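Local coordinates for protein glycoside Hydrolase (Bacteroides uniformis, PDB 5TA0) that probably hydrolyses agarose-type galactans as a family GH86 glycoside hydrolase and binds neoagarooctaose, at residues D239-D251 / D274-P286. Numbering follows the deposited sequence.
Sequences DMKVGGYCTAFPD and DMDFFTIHLYDFP. With GAL (beta-D-galactopyranose), chain C; AAL (3,6-anhydro-alpha-L-galactopyranose), chain B; EDO (1,2-ethanediol), chain L.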
# COMPACT_ATOMS: atom_id res chain seq x y z
N ASP A 239 9.56 -23.31 -0.22
CA ASP A 239 8.76 -22.52 0.71
C ASP A 239 8.56 -21.03 0.34
O ASP A 239 7.92 -20.30 1.09
CB ASP A 239 9.32 -22.68 2.12
CG ASP A 239 9.25 -24.13 2.61
OD1 ASP A 239 8.18 -24.79 2.42
OD2 ASP A 239 10.26 -24.61 3.16
N MET A 240 9.14 -20.60 -0.77
CA MET A 240 9.11 -19.18 -1.10
C MET A 240 7.64 -18.80 -1.45
O MET A 240 6.85 -19.67 -1.92
CB MET A 240 10.09 -18.89 -2.26
CG MET A 240 10.24 -17.42 -2.60
SD MET A 240 10.61 -16.47 -1.14
CE MET A 240 12.24 -17.13 -0.77
N LYS A 241 7.23 -17.57 -1.11
CA LYS A 241 5.96 -16.94 -1.49
C LYS A 241 6.19 -16.15 -2.78
O LYS A 241 7.16 -15.37 -2.86
CB LYS A 241 5.49 -15.99 -0.38
CG LYS A 241 5.07 -16.63 0.92
CD LYS A 241 4.69 -15.52 1.89
CE LYS A 241 4.34 -16.03 3.28
NZ LYS A 241 4.12 -14.89 4.23
N VAL A 242 5.32 -16.36 -3.76
CA VAL A 242 5.39 -15.67 -5.06
C VAL A 242 4.10 -14.90 -5.29
O VAL A 242 3.00 -15.39 -4.96
CB VAL A 242 5.65 -16.69 -6.18
CG1 VAL A 242 5.74 -16.01 -7.55
CG2 VAL A 242 6.93 -17.47 -5.89
N GLY A 243 4.21 -13.71 -5.89
CA GLY A 243 3.05 -12.88 -6.13
C GLY A 243 3.14 -12.04 -7.40
O GLY A 243 4.18 -11.94 -8.04
N GLY A 244 2.00 -11.42 -7.72
CA GLY A 244 1.89 -10.59 -8.92
C GLY A 244 0.59 -9.81 -8.92
O GLY A 244 -0.20 -9.94 -7.99
N TYR A 245 0.34 -9.00 -9.95
CA TYR A 245 1.24 -8.77 -11.07
C TYR A 245 2.02 -7.47 -10.97
O TYR A 245 2.69 -7.10 -11.92
CB TYR A 245 0.55 -8.93 -12.43
CG TYR A 245 -0.45 -7.88 -12.88
CD1 TYR A 245 -0.05 -6.72 -13.54
CD2 TYR A 245 -1.82 -8.09 -12.74
CE1 TYR A 245 -0.99 -5.81 -14.02
CE2 TYR A 245 -2.74 -7.18 -13.21
CZ TYR A 245 -2.33 -6.05 -13.87
OH TYR A 245 -3.27 -5.18 -14.34
N CYS A 246 1.98 -6.82 -9.80
CA CYS A 246 2.78 -5.63 -9.47
C CYS A 246 2.39 -4.47 -10.36
O CYS A 246 3.21 -3.87 -11.06
CB CYS A 246 4.27 -5.97 -9.51
SG CYS A 246 5.34 -4.77 -8.76
N THR A 247 1.10 -4.17 -10.34
CA THR A 247 0.46 -3.25 -11.28
C THR A 247 0.88 -1.80 -11.09
O THR A 247 0.74 -1.25 -10.01
CB THR A 247 -1.06 -3.37 -11.06
OG1 THR A 247 -1.41 -4.77 -11.03
CG2 THR A 247 -1.85 -2.61 -12.13
N ALA A 248 1.31 -1.14 -12.16
CA ALA A 248 1.69 0.27 -12.12
C ALA A 248 0.53 1.19 -11.80
O ALA A 248 0.69 2.11 -10.97
CB ALA A 248 2.33 0.70 -13.44
N PHE A 249 -0.62 0.95 -12.45
CA PHE A 249 -1.77 1.85 -12.41
C PHE A 249 -3.05 1.03 -12.47
O PHE A 249 -3.59 0.80 -13.54
CB PHE A 249 -1.72 2.86 -13.59
CG PHE A 249 -0.50 3.72 -13.57
CD1 PHE A 249 -0.32 4.66 -12.58
CD2 PHE A 249 0.54 3.52 -14.50
CE1 PHE A 249 0.84 5.43 -12.52
CE2 PHE A 249 1.69 4.30 -14.44
CZ PHE A 249 1.85 5.25 -13.44
N PRO A 250 -3.52 0.51 -11.31
CA PRO A 250 -4.74 -0.31 -11.27
C PRO A 250 -5.95 0.59 -11.40
O PRO A 250 -6.35 1.22 -10.41
CB PRO A 250 -4.65 -1.03 -9.89
CG PRO A 250 -3.84 -0.12 -9.07
CD PRO A 250 -2.87 0.60 -9.99
N ASP A 251 -6.46 0.70 -12.62
CA ASP A 251 -7.46 1.69 -13.02
C ASP A 251 -8.69 0.99 -13.58
O ASP A 251 -8.95 0.98 -14.79
CB ASP A 251 -6.85 2.65 -14.05
CG ASP A 251 -5.71 3.50 -13.50
OD1 ASP A 251 -5.52 3.56 -12.28
OD2 ASP A 251 -5.01 4.16 -14.31
N ASP A 274 -2.36 -19.73 -8.27
CA ASP A 274 -0.94 -20.02 -8.17
C ASP A 274 -0.15 -18.96 -7.41
O ASP A 274 1.02 -19.17 -7.11
CB ASP A 274 -0.35 -20.17 -9.59
CG ASP A 274 -1.03 -21.28 -10.37
OD1 ASP A 274 -1.30 -22.36 -9.79
OD2 ASP A 274 -1.30 -21.04 -11.57
N MET A 275 -0.78 -17.83 -7.09
CA MET A 275 -0.12 -16.75 -6.37
C MET A 275 -0.33 -16.91 -4.87
O MET A 275 -1.46 -17.15 -4.41
CB MET A 275 -0.66 -15.41 -6.81
CG MET A 275 -0.42 -15.04 -8.29
SD MET A 275 1.31 -14.94 -8.83
CE MET A 275 1.58 -16.60 -9.45
N ASP A 276 0.74 -16.74 -4.09
CA ASP A 276 0.61 -16.62 -2.62
C ASP A 276 0.09 -15.27 -2.17
O ASP A 276 -0.48 -15.15 -1.09
CB ASP A 276 1.93 -16.93 -1.95
CG ASP A 276 2.41 -18.32 -2.29
OD1 ASP A 276 1.77 -19.31 -1.84
OD2 ASP A 276 3.37 -18.46 -3.05
N PHE A 277 0.36 -14.23 -2.96
CA PHE A 277 -0.10 -12.89 -2.62
C PHE A 277 -0.31 -12.12 -3.92
O PHE A 277 0.24 -12.49 -4.98
CB PHE A 277 0.89 -12.16 -1.68
CG PHE A 277 2.25 -11.91 -2.25
CD1 PHE A 277 3.24 -12.90 -2.21
CD2 PHE A 277 2.56 -10.69 -2.84
CE1 PHE A 277 4.50 -12.68 -2.75
CE2 PHE A 277 3.81 -10.48 -3.37
CZ PHE A 277 4.78 -11.46 -3.34
N PHE A 278 -1.15 -11.09 -3.83
CA PHE A 278 -1.36 -10.13 -4.92
C PHE A 278 -0.56 -8.89 -4.59
O PHE A 278 -0.36 -8.58 -3.41
CB PHE A 278 -2.84 -9.82 -5.08
CG PHE A 278 -3.64 -10.95 -5.68
CD1 PHE A 278 -3.05 -11.97 -6.44
CD2 PHE A 278 -5.02 -11.02 -5.48
CE1 PHE A 278 -3.83 -12.98 -7.02
CE2 PHE A 278 -5.78 -12.01 -6.04
CZ PHE A 278 -5.20 -13.00 -6.81
N THR A 279 -0.11 -8.18 -5.62
CA THR A 279 0.69 -6.99 -5.42
C THR A 279 0.36 -5.92 -6.46
O THR A 279 0.21 -6.24 -7.67
CB THR A 279 2.19 -7.33 -5.35
OG1 THR A 279 2.92 -6.10 -5.22
CG2 THR A 279 2.67 -8.08 -6.55
N ILE A 280 0.22 -4.68 -5.97
CA ILE A 280 -0.09 -3.52 -6.78
C ILE A 280 0.73 -2.34 -6.31
O ILE A 280 1.28 -2.34 -5.20
CB ILE A 280 -1.58 -3.16 -6.76
CG1 ILE A 280 -2.07 -2.80 -5.34
CG2 ILE A 280 -2.42 -4.29 -7.35
CD1 ILE A 280 -3.53 -2.40 -5.26
N HIS A 281 0.80 -1.31 -7.15
CA HIS A 281 1.31 0.01 -6.78
C HIS A 281 0.18 1.01 -6.78
O HIS A 281 -0.71 0.93 -7.59
CB HIS A 281 2.41 0.41 -7.76
CG HIS A 281 3.61 -0.48 -7.67
ND1 HIS A 281 4.64 -0.44 -8.57
CD2 HIS A 281 3.94 -1.42 -6.75
CE1 HIS A 281 5.56 -1.33 -8.23
NE2 HIS A 281 5.17 -1.92 -7.12
N LEU A 282 0.22 1.96 -5.85
CA LEU A 282 -0.86 2.96 -5.71
C LEU A 282 -0.27 4.36 -5.59
O LEU A 282 0.30 4.72 -4.55
CB LEU A 282 -1.73 2.64 -4.49
CG LEU A 282 -2.60 1.40 -4.63
CD1 LEU A 282 -3.17 1.02 -3.28
CD2 LEU A 282 -3.69 1.59 -5.67
N TYR A 283 -0.47 5.16 -6.63
CA TYR A 283 0.03 6.52 -6.64
C TYR A 283 -1.07 7.53 -6.88
O TYR A 283 -1.85 7.44 -7.83
CB TYR A 283 1.08 6.66 -7.71
CG TYR A 283 2.42 6.06 -7.36
CD1 TYR A 283 3.24 6.66 -6.44
CD2 TYR A 283 2.87 4.94 -8.00
CE1 TYR A 283 4.49 6.14 -6.16
CE2 TYR A 283 4.12 4.42 -7.74
CZ TYR A 283 4.93 5.02 -6.81
OH TYR A 283 6.19 4.51 -6.58
N ASP A 284 -1.11 8.52 -6.00
CA ASP A 284 -1.89 9.74 -6.21
C ASP A 284 -1.20 10.57 -7.28
O ASP A 284 0.02 10.55 -7.41
CB ASP A 284 -1.92 10.58 -4.93
CG ASP A 284 -2.90 10.07 -3.87
OD1 ASP A 284 -3.89 9.39 -4.21
OD2 ASP A 284 -2.68 10.42 -2.69
N PHE A 285 -2.01 11.31 -8.03
CA PHE A 285 -1.50 12.30 -9.00
C PHE A 285 -1.90 13.72 -8.55
O PHE A 285 -2.90 14.28 -9.02
CB PHE A 285 -2.03 12.07 -10.42
CG PHE A 285 -1.52 10.84 -11.14
CD1 PHE A 285 -0.52 10.02 -10.67
CD2 PHE A 285 -2.07 10.54 -12.39
CE1 PHE A 285 -0.08 8.93 -11.43
CE2 PHE A 285 -1.65 9.45 -13.13
CZ PHE A 285 -0.64 8.66 -12.65
N PRO A 286 -1.13 14.33 -7.64
CA PRO A 286 -1.47 15.69 -7.18
C PRO A 286 -1.23 16.80 -8.20
O PRO A 286 -1.75 17.90 -7.99
CB PRO A 286 -0.57 15.89 -5.97
CG PRO A 286 0.60 14.99 -6.25
CD PRO A 286 0.01 13.78 -6.88
C1 GAL C . 2.74 10.00 -17.77
C2 GAL C . 3.97 9.66 -16.95
C3 GAL C . 3.97 8.19 -16.54
C4 GAL C . 2.63 7.80 -15.92
C5 GAL C . 1.50 8.18 -16.86
C6 GAL C . 0.15 7.75 -16.33
O1 GAL C . 2.67 11.41 -18.06
O2 GAL C . 5.16 9.90 -17.69
O3 GAL C . 5.07 8.04 -15.64
O4 GAL C . 2.43 8.47 -14.67
O5 GAL C . 1.56 9.60 -17.06
O6 GAL C . -0.88 8.09 -17.26
C1 AAL B . 5.55 6.70 -15.49
C2 AAL B . 7.07 6.77 -15.37
C3 AAL B . 7.56 5.46 -14.81
C4 AAL B . 6.98 5.19 -13.45
C5 AAL B . 5.57 4.85 -13.87
C6 AAL B . 5.82 3.89 -15.01
O2 AAL B . 7.47 7.84 -14.51
O3 AAL B . 7.03 4.38 -15.62
O4 AAL B . 7.59 4.04 -12.92
O5 AAL B . 4.97 6.06 -14.33
C1 EDO L . -0.11 -21.94 -3.93
O1 EDO L . 1.13 -21.49 -3.37
C2 EDO L . -1.07 -20.77 -3.95
O2 EDO L . -1.07 -20.06 -2.71
O HOH W 1 -0.79 3.45 -9.06
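Neighbouring parallel strands 242-247 and 277-285 of the eight-stranded barrel sheet form a beta-alpha-beta crossover; they pair side by side, and the segments run on to the glycan-binding pocket. At the start, Asp276 closes a two-bond grip on Val242: OD2 takes Val242 N on its anti lone pair at 3.0 Å, nearly straight at 169°, while Asp276 N binds Val242 O. Lys234 forms a salt bridge with the same OD2.

The Phe277 ring folds back over the neighbouring strand, its CG set between backbone N and carbonyl carbon (chi1 63°), and lays one face on Gly243 CA, a CH-pi contact 3.6 Å from CA to the ring centroid. Replacing Phe277 with alanine would probably strip the aromatic cover from Gly243 and open a gap beside Met322.

A beta bulge follows the cis Gly244-Tyr245 peptide: Thr279 O accepts Cys246 N at 2.8 Å and, weakly, Thr247 N. Beyond it, His281 N binds Thr247 O, and the imidazole nitrogens of His281 bond to Glu203 and Ser324. One water donates to Ala248 O and His281 O and accepts from Tyr283 N, bridging the two segments beyond the last backbone bond. At the glycan site the Phe249 and Phe285 rings meet obliquely, Phe249 CE1 lying 3.6 Å from Phe285 CZ, and Phe249 CZ lies 3.3 Å from O5 of the anhydrogalactose, which approaches in the ring plane.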